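Local coordinates for protein cytochrome c' (Allochromatium vinosum, PDB 5GYR) that carries a covalently bound, high-spin heme c without a sixth ligand and has electron transfer activity, though its exact function is not known, at residues D63-V66 / K70-V73. Numbering follows the deposited sequence.
Sequences DKNV and KTRV. With HEC (heme c), chain P.
Thr71 packs its methyl on the backbone of Lys64, while its hydroxyl forms an ST turn at a heme propionate, in the long loop between helix 36-50 and strand 81-83 of this cytochrome c'. The two segments run nearly antiparallel, their end-to-end directions 160° apart. From CB of Thr71, which lies 3.7 Å from heme O2D, the branches diverge. CG2 reaches Lys64 C at 3.7 Å, whereas OG1, held trans to the residue's own N (chi1 -177°), donates to heme O2D at 2.6 Å. OG1 also accepts from Val73 N, an almost straight bond with an N-H...O angle of 171°, which defines the ST turn. Arg12 from helix 5-31 binds both this hydroxyl and the heme. The second propionate oxygen, O1D, accepts a hydrogen bond from Arg72 N at 2.9 Å, so the carboxylate is gripped through both oxygens by consecutive residues. Replacing Thr71 with valine would probably leave O2D without this hydroxyl donor and Val73 N without its side-chain acceptor. Val73 spans from Asp63 to the heme: CG1 meets Asp63 CA at 4.1 Å, while CG2 lies 3.9 Å from heme methyl CMD. At the exposed end, the flat amide of Asn65 approaches Lys70 around CA and CB. Beside Val73, one water donates to both backbones, at 2.7 Å to Asp63 O and 2.8 Å to Val73 O.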
ATOM      1  N   ASP A  63       2.058   3.891  13.786  1.00 22.73           N
ATOM      2  CA  ASP A  63       3.486   3.576  13.862  1.00 22.70           C
ATOM      3  C   ASP A  63       4.036   3.592  15.297  1.00 24.19           C
ATOM      4  O   ASP A  63       5.176   3.193  15.516  1.00 25.09           O
ATOM      5  CB  ASP A  63       4.292   4.544  12.987  1.00 23.09           C
ATOM      6  CG  ASP A  63       4.137   5.990  13.422  1.00 17.15           C
ATOM      7  OD1 ASP A  63       2.991   6.411  13.708  1.00 27.29           O
ATOM      8  OD2 ASP A  63       5.136   6.719  13.406  1.00 27.26           O
ATOM      9  N   LYS A  64       3.227   4.037  16.256  1.00 24.06           N
ATOM     10  CA  LYS A  64       3.660   4.171  17.652  1.00 26.37           C
ATOM     11  C   LYS A  64       2.572   3.713  18.610  1.00 24.33           C
ATOM     12  O   LYS A  64       1.427   3.553  18.219  1.00 26.94           O
ATOM     13  CB  LYS A  64       4.037   5.624  17.976  1.00 33.72           C
ATOM     14  CG  LYS A  64       2.972   6.670  17.679  1.00 40.65           C
ATOM     15  CD  LYS A  64       3.571   8.089  17.916  1.00 47.98           C
ATOM     16  CE  LYS A  64       4.102   8.701  16.651  1.00 53.66           C
ATOM     17  NZ  LYS A  64       5.064   9.839  16.778  1.00 57.38           N
ATOM     18  N   ASN A  65       2.937   3.489  19.870  1.00 23.92           N
ATOM     19  CA  ASN A  65       1.960   3.050  20.858  1.00 24.23           C
ATOM     20  C   ASN A  65       0.867   4.086  21.000  1.00 27.76           C
ATOM     21  O   ASN A  65       1.150   5.284  20.989  1.00 31.24           O
ATOM     22  CB  ASN A  65       2.603   2.798  22.232  1.00 24.15           C
ATOM     23  CG  ASN A  65       3.767   1.824  22.197  1.00 24.63           C
ATOM     24  OD1 ASN A  65       4.646   1.810  23.088  1.00 31.82           O
ATOM     25  ND2 ASN A  65       3.811   1.043  21.167  1.00 24.23           N
ATOM     26  N   VAL A  66      -0.374   3.621  21.125  1.00 27.29           N
ATOM     27  CA  VAL A  66      -1.540   4.501  21.231  1.00 33.73           C
ATOM     28  C   VAL A  66      -2.395   4.050  22.408  1.00 37.16           C
ATOM     29  O   VAL A  66      -2.693   2.865  22.544  1.00 35.77           O
ATOM     30  CB  VAL A  66      -2.425   4.449  19.970  1.00 35.61           C
ATOM     31  CG1 VAL A  66      -3.562   5.445  20.089  1.00 40.12           C
ATOM     32  CG2 VAL A  66      -1.618   4.723  18.712  1.00 37.75           C
ATOM     33  N   LYS A  70       0.064  -1.255  22.576  1.00 23.15           N
ATOM     34  CA  LYS A  70       1.459  -1.172  22.172  1.00 21.43           C
ATOM     35  C   LYS A  70       1.621  -1.894  20.847  1.00 20.60           C
ATOM     36  O   LYS A  70       0.984  -2.915  20.623  1.00 25.46           O
ATOM     37  CB  LYS A  70       2.357  -1.801  23.226  1.00 25.29           C
ATOM     38  CG  LYS A  70       2.088  -1.279  24.627  1.00 30.92           C
ATOM     39  CD  LYS A  70       3.390  -1.139  25.361  1.00 41.68           C
ATOM     40  CE  LYS A  70       3.243  -0.866  26.853  1.00 49.06           C
ATOM     41  NZ  LYS A  70       4.197   0.163  27.372  1.00 55.82           N
ATOM     42  N   THR A  71       2.450  -1.337  19.975  1.00 18.16           N
ATOM     43  CA  THR A  71       2.734  -1.952  18.682  1.00 17.38           C
ATOM     44  C   THR A  71       4.217  -2.288  18.594  1.00 18.33           C
ATOM     45  O   THR A  71       5.060  -1.645  19.228  1.00 20.90           O
ATOM     46  CB  THR A  71       2.344  -1.041  17.494  1.00 16.17           C
ATOM     47  OG1 THR A  71       2.591  -1.731  16.266  1.00 16.94           O
ATOM     48  CG2 THR A  71       3.134   0.254  17.483  1.00 17.14           C
ATOM     49  N   ARG A  72       4.515  -3.319  17.821  1.00 15.84           N
ATOM     50  CA  ARG A  72       5.888  -3.760  17.588  1.00 18.27           C
ATOM     51  C   ARG A  72       6.327  -3.500  16.157  1.00 18.55           C
ATOM     52  O   ARG A  72       7.376  -3.968  15.745  1.00 18.60           O
ATOM     53  CB  ARG A  72       6.020  -5.253  17.901  1.00 18.83           C
ATOM     54  CG  ARG A  72       5.749  -5.596  19.358  1.00 20.82           C
ATOM     55  CD  ARG A  72       5.729  -7.093  19.596  1.00 20.24           C
ATOM     56  NE  ARG A  72       6.987  -7.733  19.229  1.00 25.72           N
ATOM     57  CZ  ARG A  72       7.173  -9.048  19.166  1.00 25.11           C
ATOM     58  NH1 ARG A  72       6.179  -9.897  19.427  1.00 32.18           N
ATOM     59  NH2 ARG A  72       8.360  -9.525  18.822  1.00 25.74           N
ATOM     60  N   VAL A  73       5.533  -2.758  15.389  1.00 15.52           N
ATOM     61  CA  VAL A  73       5.921  -2.463  14.016  1.00 18.11           C
ATOM     62  C   VAL A  73       7.129  -1.537  13.993  1.00 16.70           C
ATOM     63  O   VAL A  73       7.246  -0.627  14.819  1.00 18.87           O
ATOM     64  CB  VAL A  73       4.764  -1.865  13.194  1.00 15.33           C
ATOM     65  CG1 VAL A  73       4.440  -0.445  13.648  1.00 17.70           C
ATOM     66  CG2 VAL A  73       5.099  -1.917  11.710  1.00 15.22           C
TER
HETATM   67 FE   HEC P 201       3.462 -11.344  11.873  1.00 14.38          FE
HETATM   68  CHA HEC P 201       3.106  -9.448  14.700  1.00 13.41           C
HETATM   69  CHB HEC P 201       2.567 -14.139  13.655  1.00 11.74           C
HETATM   70  CHC HEC P 201       3.348 -13.164   8.958  1.00 13.79           C
HETATM   71  CHD HEC P 201       4.433  -8.598  10.096  1.00 14.09           C
HETATM   72  NA  HEC P 201       3.014 -11.732  13.788  1.00 12.32           N
HETATM   73  C1A HEC P 201       2.864 -10.797  14.802  1.00 13.36           C
HETATM   74  C2A HEC P 201       2.476 -11.463  16.003  1.00 14.85           C
HETATM   75  C3A HEC P 201       2.347 -12.783  15.710  1.00 13.15           C
HETATM   76  C4A HEC P 201       2.637 -12.938  14.322  1.00 13.03           C
HETATM   77  CMA HEC P 201       1.932 -13.894  16.640  1.00 14.31           C
HETATM   78  CAA HEC P 201       2.249 -10.807  17.357  1.00 15.35           C
HETATM   79  CBA HEC P 201       0.801 -10.302  17.366  1.00 16.84           C
HETATM   80  CGA HEC P 201       0.405  -9.784  18.720  1.00 17.41           C
HETATM   81  O1A HEC P 201      -0.224 -10.507  19.527  1.00 22.61           O
HETATM   82  O2A HEC P 201       0.712  -8.626  19.020  1.00 18.74           O
HETATM   83  NB  HEC P 201       3.051 -13.329  11.395  1.00 13.04           N
HETATM   84  C1B HEC P 201       2.662 -14.281  12.258  1.00 11.94           C
HETATM   85  C2B HEC P 201       2.503 -15.524  11.562  1.00 14.51           C
HETATM   86  C3B HEC P 201       2.711 -15.262  10.234  1.00 13.97           C
HETATM   87  C4B HEC P 201       3.037 -13.820  10.160  1.00 12.72           C
HETATM   88  CMB HEC P 201       2.120 -16.853  12.171  1.00 13.66           C
HETATM   89  CAB HEC P 201       2.547 -16.133   9.039  1.00 13.62           C
HETATM   90  CBB HEC P 201       1.741 -17.219   9.005  1.00 10.00           C
HETATM   91  NC  HEC P 201       3.864 -10.952   9.866  1.00 13.37           N
HETATM   92  C1C HEC P 201       3.704 -11.831   8.843  1.00 13.42           C
HETATM   93  C2C HEC P 201       4.118 -11.217   7.649  1.00 13.35           C
HETATM   94  C3C HEC P 201       4.423  -9.892   7.946  1.00 14.84           C
HETATM   95  C4C HEC P 201       4.228  -9.738   9.369  1.00 12.51           C
HETATM   96  CMC HEC P 201       4.143 -11.915   6.314  1.00 15.37           C
HETATM   97  CAC HEC P 201       4.865  -8.805   7.030  1.00 12.89           C
HETATM   98  CBC HEC P 201       4.852  -8.915   5.668  1.00 15.15           C
HETATM   99  ND  HEC P 201       3.782  -9.492  12.308  1.00 15.21           N
HETATM  100  C1D HEC P 201       4.121  -8.494  11.464  1.00 14.06           C
HETATM  101  C2D HEC P 201       4.184  -7.181  12.150  1.00 14.47           C
HETATM  102  C3D HEC P 201       3.815  -7.419  13.434  1.00 13.66           C
HETATM  103  C4D HEC P 201       3.515  -8.862  13.492  1.00 15.04           C
HETATM  104  CMD HEC P 201       4.566  -5.827  11.589  1.00 14.12           C
HETATM  105  CAD HEC P 201       3.701  -6.385  14.526  1.00 13.49           C
HETATM  106  CBD HEC P 201       2.234  -5.900  14.580  1.00 13.12           C
HETATM  107  CGD HEC P 201       1.962  -4.789  15.575  1.00 13.83           C
HETATM  108  O1D HEC P 201       2.403  -4.894  16.730  1.00 16.36           O
HETATM  109  O2D HEC P 201       1.254  -3.784  15.293  1.00 16.08           O
HETATM  110  O   HOH W   1       7.126   2.109  14.034  1.00 25.26           O